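Local coordinates for protein transcriptional repressor of the blcABC operon (Agrobacterium tumefaciens, PDB 3MQ0) that represses transcription of the blcABC operon, probably by binding DNA through a helix-turn-helix domain, and is regulated via oligomerization, at residues P154-A159 with Q179-L184; R187-L192 with D211-E216; E172-F177 with Q194-L199. One frame throughout, in Å; residues are numbered along the deposited sequence.

Interaction 1: P154-A159 with Q179-L184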
loop_
_atom_site.group_PDB
_atom_site.type_symbol
_atom_site.label_atom_id
_atom_site.label_comp_id
_atom_site.label_asym_id
_atom_site.label_seq_id
_atom_site.Cartn_x
_atom_site.Cartn_y
_atom_site.Cartn_z
ATOM N N PRO B 154 -20.313 4.069 24.959
ATOM C CA PRO B 154 -19.704 2.745 25.178
ATOM C C PRO B 154 -19.903 1.825 23.988
ATOM O O PRO B 154 -21.035 1.595 23.558
ATOM C CB PRO B 154 -20.466 2.195 26.390
ATOM C CG PRO B 154 -21.032 3.409 27.078
ATOM C CD PRO B 154 -21.334 4.388 25.973
ATOM N N ALA B 155 -18.806 1.299 23.463
ATOM C CA ALA B 155 -18.858 0.389 22.325
ATOM C C ALA B 155 -19.781 -0.819 22.527
ATOM O O ALA B 155 -20.418 -1.268 21.578
ATOM C CB ALA B 155 -17.457 -0.080 21.959
ATOM N N PRO B 156 -19.850 -1.366 23.754
ATOM C CA PRO B 156 -20.673 -2.583 23.867
ATOM C C PRO B 156 -22.164 -2.346 23.659
ATOM O O PRO B 156 -22.868 -3.307 23.359
ATOM C CB PRO B 156 -20.430 -3.039 25.311
ATOM C CG PRO B 156 -19.064 -2.537 25.616
ATOM C CD PRO B 156 -18.995 -1.179 24.943
ATOM N N PHE B 157 -22.627 -1.108 23.823
ATOM C CA PHE B 157 -24.055 -0.812 23.742
ATOM C C PHE B 157 -24.551 -0.357 22.347
ATOM O O PHE B 157 -25.737 -0.474 22.042
ATOM C CB PHE B 157 -24.436 0.258 24.782
ATOM C CG PHE B 157 -24.056 -0.081 26.219
ATOM C CD1 PHE B 157 -23.931 -1.390 26.644
ATOM C CD2 PHE B 157 -23.851 0.936 27.143
ATOM C CE1 PHE B 157 -23.591 -1.685 27.959
ATOM C CE2 PHE B 157 -23.499 0.651 28.466
ATOM C CZ PHE B 157 -23.378 -0.674 28.866
ATOM N N THR B 158 -23.669 0.172 21.508
ATOM C CA THR B 158 -24.116 0.745 20.231
ATOM C C THR B 158 -24.065 -0.286 19.104
ATOM O O THR B 158 -23.341 -1.275 19.202
ATOM C CB THR B 158 -23.229 1.951 19.812
ATOM O OG1 THR B 158 -21.882 1.508 19.639
ATOM C CG2 THR B 158 -23.225 3.044 20.878
ATOM N N ALA B 159 -24.805 -0.055 18.016
ATOM C CA ALA B 159 -24.761 -0.998 16.899
ATOM C C ALA B 159 -23.384 -0.977 16.232
ATOM O O ALA B 159 -22.825 -2.027 15.952
ATOM C CB ALA B 159 -25.861 -0.691 15.868
ATOM N N GLN B 179 -13.302 -4.154 33.623
ATOM C CA GLN B 179 -14.434 -3.441 34.190
ATOM C C GLN B 179 -15.439 -3.187 33.076
ATOM O O GLN B 179 -15.160 -2.465 32.123
ATOM C CB GLN B 179 -13.989 -2.109 34.782
ATOM C CG GLN B 179 -12.929 -2.234 35.862
ATOM C CD GLN B 179 -12.421 -0.883 36.323
ATOM O OE1 GLN B 179 -11.904 -0.096 35.526
ATOM N NE2 GLN B 179 -12.574 -0.602 37.613
ATOM N N PHE B 180 -16.608 -3.796 33.193
ATOM C CA PHE B 180 -17.639 -3.626 32.192
ATOM C C PHE B 180 -18.403 -2.304 32.403
ATOM O O PHE B 180 -18.730 -1.958 33.532
ATOM C CB PHE B 180 -18.579 -4.825 32.238
ATOM C CG PHE B 180 -19.278 -5.062 30.954
ATOM C CD1 PHE B 180 -18.637 -5.719 29.915
ATOM C CD2 PHE B 180 -20.567 -4.598 30.762
ATOM C CE1 PHE B 180 -19.272 -5.918 28.706
ATOM C CE2 PHE B 180 -21.209 -4.796 29.560
ATOM C CZ PHE B 180 -20.567 -5.456 28.531
ATOM N N PRO B 181 -18.678 -1.554 31.318
ATOM C CA PRO B 181 -19.411 -0.292 31.485
ATOM C C PRO B 181 -20.769 -0.481 32.154
ATOM O O PRO B 181 -21.434 -1.501 31.929
ATOM C CB PRO B 181 -19.596 0.214 30.040
ATOM C CG PRO B 181 -19.345 -0.976 29.163
ATOM C CD PRO B 181 -18.343 -1.815 29.905
ATOM N N GLN B 182 -21.172 0.498 32.963
ATOM C CA GLN B 182 -22.491 0.500 33.585
ATOM C C GLN B 182 -23.586 0.720 32.541
ATOM O O GLN B 182 -23.382 1.452 31.576
ATOM C CB GLN B 182 -22.571 1.598 34.654
ATOM C CG GLN B 182 -21.652 1.390 35.854
ATOM C CD GLN B 182 -22.075 0.217 36.730
ATOM O OE1 GLN B 182 -23.212 0.154 37.204
ATOM N NE2 GLN B 182 -21.159 -0.720 36.943
ATOM N N PRO B 183 -24.765 0.103 32.739
ATOM C CA PRO B 183 -25.847 0.186 31.745
ATOM C C PRO B 183 -26.397 1.599 31.535
ATOM O O PRO B 183 -26.437 2.393 32.475
ATOM C CB PRO B 183 -26.935 -0.720 32.335
ATOM C CG PRO B 183 -26.638 -0.769 33.798
ATOM C CD PRO B 183 -25.144 -0.717 33.902
ATOM N N LEU B 184 -26.809 1.906 30.306
ATOM C CA LEU B 184 -27.485 3.170 30.021
ATOM C C LEU B 184 -28.998 3.017 30.167
ATOM O O LEU B 184 -29.691 3.959 30.554
ATOM C CB LEU B 184 -27.132 3.694 28.626
ATOM C CG LEU B 184 -25.672 4.109 28.411
ATOM C CD1 LEU B 184 -25.496 4.866 27.099
ATOM C CD2 LEU B 184 -25.169 4.957 29.578
#

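Interaction 2: R187-L192 with D211-E216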
loop_
_atom_site.group_PDB
_atom_site.type_symbol
_atom_site.label_atom_id
_atom_site.label_comp_id
_atom_site.label_asym_id
_atom_site.label_seq_id
_atom_site.Cartn_x
_atom_site.Cartn_y
_atom_site.Cartn_z
ATOM N N ARG B 187 -32.033 -2.282 29.038
ATOM C CA ARG B 187 -31.745 -3.259 27.984
ATOM C C ARG B 187 -30.265 -3.338 27.653
ATOM O O ARG B 187 -29.842 -4.215 26.897
ATOM C CB ARG B 187 -32.507 -2.917 26.704
ATOM C CG ARG B 187 -33.941 -2.519 26.932
ATOM C CD ARG B 187 -34.868 -3.648 26.607
ATOM N NE ARG B 187 -34.682 -4.126 25.244
ATOM C CZ ARG B 187 -35.488 -5.005 24.661
ATOM N NH1 ARG B 187 -36.532 -5.482 25.328
ATOM N NH2 ARG B 187 -35.258 -5.404 23.417
ATOM N N SER B 188 -29.474 -2.423 28.201
ATOM C CA SER B 188 -28.043 -2.415 27.915
ATOM C C SER B 188 -27.461 -3.771 28.254
ATOM O O SER B 188 -27.797 -4.340 29.277
ATOM C CB SER B 188 -27.337 -1.345 28.748
ATOM O OG SER B 188 -27.771 -0.046 28.384
ATOM N N VAL B 189 -26.582 -4.289 27.406
ATOM C CA VAL B 189 -25.988 -5.589 27.680
ATOM C C VAL B 189 -25.281 -5.540 29.046
ATOM O O VAL B 189 -24.581 -4.581 29.358
ATOM C CB VAL B 189 -25.080 -6.046 26.525
ATOM C CG1 VAL B 189 -23.872 -5.141 26.394
ATOM C CG2 VAL B 189 -24.660 -7.477 26.717
ATOM N N ALA B 190 -25.508 -6.556 29.873
ATOM C CA ALA B 190 -25.140 -6.480 31.281
ATOM C C ALA B 190 -23.730 -6.964 31.601
ATOM O O ALA B 190 -23.238 -6.744 32.695
ATOM C CB ALA B 190 -26.163 -7.238 32.126
ATOM N N GLY B 191 -23.075 -7.625 30.656
ATOM C CA GLY B 191 -21.748 -8.136 30.933
ATOM C C GLY B 191 -21.073 -8.825 29.774
ATOM O O GLY B 191 -21.629 -8.955 28.680
ATOM N N LEU B 192 -19.867 -9.306 30.036
ATOM C CA LEU B 192 -19.033 -9.858 28.993
ATOM C C LEU B 192 -19.663 -11.074 28.323
ATOM O O LEU B 192 -19.644 -11.189 27.096
ATOM C CB LEU B 192 -17.652 -10.194 29.560
ATOM C CG LEU B 192 -16.563 -10.358 28.506
ATOM C CD1 LEU B 192 -16.734 -9.341 27.391
ATOM C CD2 LEU B 192 -15.195 -10.234 29.143
ATOM N N ASP B 211 -30.987 -2.972 20.283
ATOM C CA ASP B 211 -32.403 -2.806 20.547
ATOM C C ASP B 211 -32.597 -2.050 21.856
ATOM O O ASP B 211 -32.819 -2.657 22.910
ATOM C CB ASP B 211 -33.097 -4.167 20.603
ATOM C CG ASP B 211 -34.621 -4.045 20.593
ATOM O OD1 ASP B 211 -35.127 -2.914 20.777
ATOM O OD2 ASP B 211 -35.310 -5.074 20.407
ATOM N N GLY B 212 -32.491 -0.726 21.788
ATOM C CA GLY B 212 -32.766 0.125 22.933
ATOM C C GLY B 212 -31.739 0.093 24.055
ATOM O O GLY B 212 -32.079 0.317 25.220
ATOM N N GLN B 213 -30.483 -0.153 23.705
ATOM C CA GLN B 213 -29.391 -0.200 24.691
ATOM C C GLN B 213 -28.761 1.158 24.992
ATOM O O GLN B 213 -27.949 1.274 25.904
ATOM C CB GLN B 213 -28.316 -1.194 24.244
ATOM C CG GLN B 213 -28.890 -2.597 24.111
ATOM C CD GLN B 213 -27.837 -3.666 24.005
ATOM O OE1 GLN B 213 -26.714 -3.513 24.502
ATOM N NE2 GLN B 213 -28.192 -4.768 23.353
ATOM N N ILE B 214 -29.131 2.173 24.215
ATOM C CA ILE B 214 -28.644 3.539 24.427
ATOM C C ILE B 214 -29.789 4.449 24.859
ATOM O O ILE B 214 -29.672 5.219 25.818
ATOM C CB ILE B 214 -28.046 4.119 23.131
ATOM C CG1 ILE B 214 -26.809 3.335 22.703
ATOM C CG2 ILE B 214 -27.738 5.606 23.309
ATOM C CD1 ILE B 214 -25.680 3.380 23.725
ATOM N N ARG B 215 -30.894 4.368 24.131
ATOM C CA ARG B 215 -32.110 5.066 24.510
ATOM C C ARG B 215 -33.287 4.128 24.379
ATOM O O ARG B 215 -33.407 3.409 23.399
ATOM C CB ARG B 215 -32.347 6.285 23.617
ATOM C CG ARG B 215 -31.589 7.532 24.017
ATOM C CD ARG B 215 -32.359 8.791 23.612
ATOM N NE ARG B 215 -31.552 10.002 23.750
ATOM C CZ ARG B 215 -31.341 10.641 24.896
ATOM N NH1 ARG B 215 -31.874 10.187 26.022
ATOM N NH2 ARG B 215 -30.593 11.735 24.914
ATOM N N GLU B 216 -34.174 4.148 25.363
ATOM C CA GLU B 216 -35.386 3.355 25.270
ATOM C C GLU B 216 -36.177 3.788 24.039
ATOM O O GLU B 216 -36.334 4.983 23.772
ATOM C CB GLU B 216 -36.217 3.500 26.544
ATOM C CG GLU B 216 -35.385 3.349 27.810
ATOM C CD GLU B 216 -36.141 2.663 28.929
ATOM O OE1 GLU B 216 -37.178 3.206 29.369
ATOM O OE2 GLU B 216 -35.697 1.576 29.363
HETATM O O HOH W 1 -32.462 -5.844 23.369
#

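Interaction 3: E172-F177 with Q194-L199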
loop_
_atom_site.group_PDB
_atom_site.type_symbol
_atom_site.label_atom_id
_atom_site.label_comp_id
_atom_site.label_asym_id
_atom_site.label_seq_id
_atom_site.Cartn_x
_atom_site.Cartn_y
_atom_site.Cartn_z
ATOM N N GLU B 172 -8.658 -10.212 23.632
ATOM C CA GLU B 172 -8.657 -8.762 23.426
ATOM C C GLU B 172 -9.847 -8.108 24.114
ATOM O O GLU B 172 -9.712 -7.030 24.699
ATOM C CB GLU B 172 -8.649 -8.413 21.939
ATOM C CG GLU B 172 -7.401 -8.878 21.203
ATOM C CD GLU B 172 -7.510 -8.677 19.697
ATOM O OE1 GLU B 172 -8.359 -9.342 19.065
ATOM O OE2 GLU B 172 -6.755 -7.845 19.143
ATOM N N LEU B 173 -11.009 -8.757 24.052
ATOM C CA LEU B 173 -12.204 -8.241 24.727
ATOM C C LEU B 173 -11.995 -8.206 26.228
ATOM O O LEU B 173 -12.417 -7.276 26.912
ATOM C CB LEU B 173 -13.425 -9.098 24.405
ATOM C CG LEU B 173 -14.030 -9.002 23.009
ATOM C CD1 LEU B 173 -15.023 -10.139 22.754
ATOM C CD2 LEU B 173 -14.698 -7.647 22.799
ATOM N N ARG B 174 -11.319 -9.216 26.756
ATOM C CA ARG B 174 -11.152 -9.276 28.196
ATOM C C ARG B 174 -10.178 -8.207 28.681
ATOM O O ARG B 174 -10.293 -7.724 29.799
ATOM C CB ARG B 174 -10.761 -10.690 28.637
ATOM C CG ARG B 174 -12.001 -11.579 28.786
ATOM C CD ARG B 174 -11.758 -13.085 28.654
ATOM N NE ARG B 174 -13.050 -13.761 28.797
ATOM C CZ ARG B 174 -13.953 -13.890 27.824
ATOM N NH1 ARG B 174 -13.702 -13.443 26.592
ATOM N NH2 ARG B 174 -15.112 -14.488 28.079
ATOM N N MET B 175 -9.231 -7.834 27.832
ATOM C CA MET B 175 -8.325 -6.730 28.138
ATOM C C MET B 175 -9.061 -5.394 28.157
ATOM O O MET B 175 -8.760 -4.514 28.962
ATOM C CB MET B 175 -7.191 -6.675 27.123
ATOM C CG MET B 175 -6.307 -7.891 27.162
ATOM S SD MET B 175 -4.587 -7.407 27.300
ATOM C CE MET B 175 -3.937 -8.808 28.199
ATOM N N LEU B 176 -10.025 -5.244 27.261
ATOM C CA LEU B 176 -10.772 -3.999 27.164
ATOM C C LEU B 176 -11.774 -3.835 28.285
ATOM O O LEU B 176 -12.014 -2.719 28.738
ATOM C CB LEU B 176 -11.541 -3.946 25.846
ATOM C CG LEU B 176 -10.861 -3.270 24.675
ATOM C CD1 LEU B 176 -11.724 -3.453 23.431
ATOM C CD2 LEU B 176 -10.652 -1.799 25.002
ATOM N N PHE B 177 -12.376 -4.942 28.715
ATOM C CA PHE B 177 -13.559 -4.870 29.561
ATOM C C PHE B 177 -13.456 -5.616 30.886
ATOM O O PHE B 177 -14.433 -6.208 31.333
ATOM C CB PHE B 177 -14.779 -5.362 28.785
ATOM C CG PHE B 177 -15.088 -4.524 27.577
ATOM C CD1 PHE B 177 -15.321 -3.164 27.711
ATOM C CD2 PHE B 177 -15.157 -5.091 26.319
ATOM C CE1 PHE B 177 -15.604 -2.378 26.600
ATOM C CE2 PHE B 177 -15.448 -4.318 25.208
ATOM C CZ PHE B 177 -15.659 -2.963 25.345
ATOM N N GLN B 194 -22.824 -11.923 28.011
ATOM C CA GLN B 194 -23.945 -11.565 27.161
ATOM C C GLN B 194 -23.457 -10.864 25.895
ATOM O O GLN B 194 -24.006 -11.071 24.811
ATOM C CB GLN B 194 -24.932 -10.691 27.942
ATOM C CG GLN B 194 -25.521 -11.381 29.176
ATOM C CD GLN B 194 -24.723 -11.150 30.465
ATOM O OE1 GLN B 194 -23.484 -11.161 30.478
ATOM N NE2 GLN B 194 -25.446 -10.942 31.563
ATOM N N LEU B 195 -22.421 -10.042 26.032
ATOM C CA LEU B 195 -21.848 -9.351 24.884
ATOM C C LEU B 195 -21.300 -10.371 23.879
ATOM O O LEU B 195 -21.514 -10.243 22.671
ATOM C CB LEU B 195 -20.754 -8.374 25.335
ATOM C CG LEU B 195 -19.936 -7.699 24.237
ATOM C CD1 LEU B 195 -20.834 -6.832 23.338
ATOM C CD2 LEU B 195 -18.804 -6.872 24.833
ATOM N N GLU B 196 -20.610 -11.390 24.374
ATOM C CA GLU B 196 -20.009 -12.366 23.476
ATOM C C GLU B 196 -21.032 -13.175 22.691
ATOM O O GLU B 196 -20.779 -13.565 21.542
ATOM C CB GLU B 196 -19.035 -13.270 24.229
ATOM C CG GLU B 196 -17.731 -12.529 24.556
ATOM C CD GLU B 196 -16.708 -13.417 25.226
ATOM O OE1 GLU B 196 -16.981 -13.879 26.352
ATOM O OE2 GLU B 196 -15.635 -13.658 24.626
ATOM N N GLU B 197 -22.196 -13.409 23.287
ATOM C CA GLU B 197 -23.297 -14.018 22.540
ATOM C C GLU B 197 -23.742 -13.099 21.399
ATOM O O GLU B 197 -23.905 -13.536 20.258
ATOM C CB GLU B 197 -24.467 -14.337 23.469
ATOM C CG GLU B 197 -24.122 -15.415 24.476
ATOM C CD GLU B 197 -25.045 -15.447 25.680
ATOM O OE1 GLU B 197 -25.970 -14.599 25.779
ATOM O OE2 GLU B 197 -24.832 -16.327 26.538
ATOM N N GLU B 198 -23.937 -11.825 21.706
ATOM C CA GLU B 198 -24.304 -10.858 20.672
ATOM C C GLU B 198 -23.257 -10.796 19.564
ATOM O O GLU B 198 -23.598 -10.672 18.386
ATOM C CB GLU B 198 -24.459 -9.461 21.261
ATOM C CG GLU B 198 -25.675 -9.242 22.146
ATOM C CD GLU B 198 -25.741 -7.800 22.633
ATOM O OE1 GLU B 198 -24.671 -7.248 22.971
ATOM O OE2 GLU B 198 -26.843 -7.212 22.667
ATOM N N LEU B 199 -21.983 -10.853 19.934
ATOM C CA LEU B 199 -20.923 -10.732 18.944
ATOM C C LEU B 199 -20.878 -11.943 18.017
ATOM O O LEU B 199 -20.601 -11.800 16.827
ATOM C CB LEU B 199 -19.559 -10.528 19.617
ATOM C CG LEU B 199 -19.406 -9.263 20.482
ATOM C CD1 LEU B 199 -17.957 -9.145 21.006
ATOM C CD2 LEU B 199 -19.793 -8.010 19.719
#

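Interaction 1: P154-A159 with Q179-L184
F157 pushes its ring into the bend of 179-184, and three consecutive residues of that segment meet its far end. The carbonyl oxygen of Q182 lies in the plane of the ring at its edge, with Q182 O 3.2 Å from F157 CE2, and P181 O also comes up to this edge near the plane. Both oxygens thus face the rim C-H groups, probably a favourable placing, since the ring edge is slightly positive. With chi1 at -55°, CG stands anti to the carbonyl carbon of F157 and the ring is carried out toward the other loop. L184 crosses it obliquely, its branch point CG 3.9 Å from F157 CD2. Beside the phenyl ring the prolines mesh: P156 CG reaches P181 CG at 3.9 Å, while P156 CB meets F180 CZ at 4.0 Å. Both segments are irregular and belong to the IclR C-terminal, GAF-like domain; 154-159 joins edge strand 152-154 to helix 159-165, whereas the loop holding 179-184 runs between helices 170-176 and 192-205. On the helix side T158 OG1 caps G161 N, and P156 O accepts a bond from K162 NZ. The solvent side is looser. P154 CB stands 4.2 Å from P181 CB, and P154 CD only approaches L184 CD1 at 4.3 Å. Q182 and P183 direct their CB atoms away from 154-159, and both residues, like L184, are exposed.

Interaction 2: R187-L192 with D211-E216
S188 and Q213 bring the two loops closest, their CA atoms 4.1 Å apart. S188 OG donates to the backbone oxygen Q213 O at 2.8 Å, tilted 25° from the carbonyl plane. In return the Q213 side chain, extended beyond CG, runs past R187 O and presents OE1 to V189 N at 3.0 Å. That N-H sits well above the plane of the Q213 side-chain amide, 66° out of it, so the bond is not aimed at a lone pair. At the exposed end R187 bends at chi2 and chi3, which turns its guanidinium back to D211: NH2 forms a salt bridge with OD2 at 3.0 Å, the two planes being 63° apart, and NE makes a weak bond to D211 O at 3.3 Å. A water donates to the same D211 O and weakly accepts from R187 NH2.

Further out, E198 OE2 takes Q213 NE2 and K162 NZ reaches Q213 OE1, fixing the amide from both ends. T185 OG1 serves G212 O, and S188 OG also meets the amides of L184 and T185. Buried polar groups are thus satisfied partly across the two IclR C-terminal loops and partly by E198, K162 and T185 around them, and the nearby lysine would probably polarise the Q213 side-chain carbonyl.

Interaction 3: E172-F177 with Q194-L199
Segments 172-176 and 194-199, parts of the longer helices 170-176 and 192-205, run roughly antiparallel, the N-to-C directions of these short pieces 139° apart and their axes approaching to 12.3 Å. The nearest CA pair, L173 and E196, is 8.9 Å apart. At that separation the backbones do not touch, and long side chains have to bridge the gap. Two leucines do so tip to tip: L173 CD1 meets L199 CD1 at 3.6 Å, and L173 slides past E196 in the opposite direction. Just beyond the end of the first helix, F177 places CE2 at 4.2 Å from L195 CD2, an oblique approach, while CB of its own neighbour L176 lies over the centre of one ring face.

The exposed flank is closed by a two-nitrogen, end-on salt bridge. R174 is extended from CG to NE and crosses E196 at about a right angle. NH1 reaches E196 OE2 at 2.8 Å in a nearly straight bond of 177°, the oxygen in the guanidinium plane but NH1 above that of the carboxylate; NH2 meets E196 OE1 at 2.6 Å on its syn side, tilted from both planes. The two groups are turned about 50° apart. R174 NH1 also binds P170 O, which ties the arginine to the start of its own helix and should help fix its rotation. L165 of helix 159-165 touches both F177 and L199, completing an apolar cluster behind the ion pair. The arrangement is a widely spaced helix-helix packing within the GAF-like IclR C-terminal domain, with an apolar interior and a charged rim.

How the interactions relate
The three contacts form one continuous patch of the IclR C-terminal domain. Interactions 1 and 2 have centres about 7 Å apart and share the F157 neighbourhood: V189 O lies 3.4 Å from both F157 CE1 and F180 CE2, and I214 CD1 packs on F157 CB at 3.5 Å. Interaction 3, about 10 Å from interaction 1 between centres, joins it through P156 CG and F177 CZ, 3.4 Å apart. Interactions 2 and 3, with centres about 14 Å apart, meet where V189 CG2 packs on Q194 CB at 3.4 Å. K162 links all three, bonding P156 O, Q213 OE1 and E198 OE1.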